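Local coordinates for protein bifunctional dTDP-4-dehydrorhamnose 3,5-epimerase/dTDP-4-dehydrorhamnose reductase (Arabidopsis thaliana, PDB 4QQR) that converts dTDP-4-keto-6-deoxyglucose to dTDP-beta-L-rhamnose by 3,5-epimerisation followed by NADPH-dependent 4-keto reduction, at residues V151-L154 with L155-Y158. Sequence-based numbering, arbitrary orientation.
Sequences VEEL and LKNY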
loop_
_atom_site.group_PDB
_atom_site.type_symbol
_atom_site.label_atom_id
_atom_site.label_comp_id
_atom_site.label_asym_id
_atom_site.label_seq_id
_atom_site.Cartn_x
_atom_site.Cartn_y
_atom_site.Cartn_z
ATOM N N VAL A 151 -4.696 -0.524 0.097
ATOM C CA VAL A 151 -5.223 0.040 -1.152
ATOM C C VAL A 151 -6.461 0.866 -0.884
ATOM O O VAL A 151 -6.562 1.994 -1.375
ATOM C CB VAL A 151 -5.546 -1.034 -2.223
ATOM C CG1 VAL A 151 -6.247 -0.401 -3.415
ATOM C CG2 VAL A 151 -4.272 -1.727 -2.665
ATOM N N GLU A 152 -7.387 0.331 -0.091
ATOM C CA GLU A 152 -8.598 1.082 0.206
ATOM C C GLU A 152 -8.281 2.418 0.864
ATOM O O GLU A 152 -8.859 3.436 0.502
ATOM C CB GLU A 152 -9.578 0.308 1.082
ATOM C CG GLU A 152 -10.831 1.130 1.335
ATOM C CD GLU A 152 -11.842 0.456 2.248
ATOM O OE1 GLU A 152 -12.793 -0.182 1.717
ATOM O OE2 GLU A 152 -11.706 0.596 3.495
ATOM N N GLU A 153 -7.369 2.419 1.824
ATOM C CA GLU A 153 -6.995 3.660 2.478
ATOM C C GLU A 153 -6.380 4.642 1.472
ATOM O O GLU A 153 -6.715 5.825 1.463
ATOM C CB GLU A 153 -6.030 3.399 3.640
ATOM C CG GLU A 153 -5.510 4.672 4.319
ATOM C CD GLU A 153 -6.351 5.121 5.511
ATOM O OE1 GLU A 153 -7.421 4.511 5.775
ATOM O OE2 GLU A 153 -5.928 6.087 6.201
ATOM N N LEU A 154 -5.495 4.140 0.618
ATOM C CA LEU A 154 -4.888 4.958 -0.430
ATOM C C LEU A 154 -5.909 5.528 -1.410
ATOM O O LEU A 154 -5.840 6.706 -1.778
ATOM C CB LEU A 154 -3.818 4.166 -1.182
ATOM C CG LEU A 154 -2.627 3.809 -0.301
ATOM C CD1 LEU A 154 -1.745 2.773 -0.969
ATOM C CD2 LEU A 154 -1.857 5.079 0.052
ATOM N N LEU A 155 -6.867 4.704 -1.822
ATOM C CA LEU A 155 -7.879 5.158 -2.767
ATOM C C LEU A 155 -8.730 6.315 -2.228
ATOM O O LEU A 155 -9.377 7.021 -3.008
ATOM C CB LEU A 155 -8.745 3.994 -3.226
ATOM C CG LEU A 155 -7.994 2.966 -4.075
ATOM C CD1 LEU A 155 -8.893 1.794 -4.459
ATOM C CD2 LEU A 155 -7.418 3.617 -5.313
ATOM N N LYS A 156 -8.712 6.517 -0.907
ATOM C CA LYS A 156 -9.398 7.656 -0.278
ATOM C C LYS A 156 -8.876 8.989 -0.826
ATOM O O LYS A 156 -9.578 10.008 -0.765
ATOM C CB LYS A 156 -9.206 7.670 1.256
ATOM C CG LYS A 156 -10.112 6.753 2.091
ATOM C CD LYS A 156 -9.853 6.996 3.588
ATOM C CE LYS A 156 -10.666 6.097 4.519
ATOM N NZ LYS A 156 -11.903 6.778 5.060
ATOM N N ASN A 157 -7.638 8.983 -1.328
ATOM C CA ASN A 157 -7.013 10.193 -1.855
ATOM C C ASN A 157 -7.396 10.492 -3.302
ATOM O O ASN A 157 -7.080 11.578 -3.802
ATOM C CB ASN A 157 -5.491 10.118 -1.744
ATOM C CG ASN A 157 -5.018 9.872 -0.322
ATOM O OD1 ASN A 157 -5.194 10.720 0.556
ATOM N ND2 ASN A 157 -4.388 8.721 -0.090
ATOM N N TYR A 158 -8.056 9.536 -3.971
ATOM C CA TYR A 158 -8.544 9.743 -5.344
ATOM C C TYR A 158 -10.033 10.049 -5.358
ATOM O O TYR A 158 -10.849 9.146 -5.326
ATOM C CB TYR A 158 -8.281 8.524 -6.239
ATOM C CG TYR A 158 -6.829 8.163 -6.360
ATOM C CD1 TYR A 158 -6.099 8.507 -7.487
ATOM C CD2 TYR A 158 -6.176 7.490 -5.332
ATOM C CE1 TYR A 158 -4.758 8.186 -7.593
ATOM C CE2 TYR A 158 -4.839 7.165 -5.426
ATOM C CZ TYR A 158 -4.134 7.509 -6.558
ATOM O OH TYR A 158 -2.799 7.184 -6.643
#
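Val151 holds CG1 anti to its backbone N (chi1 173°), while Leu155 sets CG beside its own N (chi1 -67°). The two side chains then run side by side one helical turn apart, with Val151 CG1 3.6 Å from Leu155 CD1. Their backbones are joined by the i+4 bond from Leu155 N to Val151 O, 2.8 Å long. Bonding then shifts from i+4 to i+3. Lys156 N turns to Glu153 O at 3.2 Å, and keeps a weak bond to Glu152 O.

Asn157 N binds Leu154 O at 2.9 Å, and Asn157 ND2 adds a weak bond to the same oxygen. The edge of the Tyr158 ring also faces it. Asn157 lies in a type I turn, Leu155 to Tyr158, which leads toward strand 161-166 of the Rossmann-type parallel sheet. Asn157 OD1 weakly bonds Lys83 of the second subunit.

Leu155 also packs on Leu95 and Ala98 of helix 80-103 and on Thr163. With an alanine in its place, a gap would probably open toward Leu95 and Ala98, and Val151 CG1 would lose its neighbour. The carboxylate of Glu152 forms a salt bridge with Arg165. Glu153 OE2 makes a long, weak ion pair with Lys146 of the second subunit. Lys156 NZ stays 5.1 Å from Glu153 OE1, so their attraction is probably modest; backbone bonds and the buried Val151-Leu155 pair appear to carry the local contact.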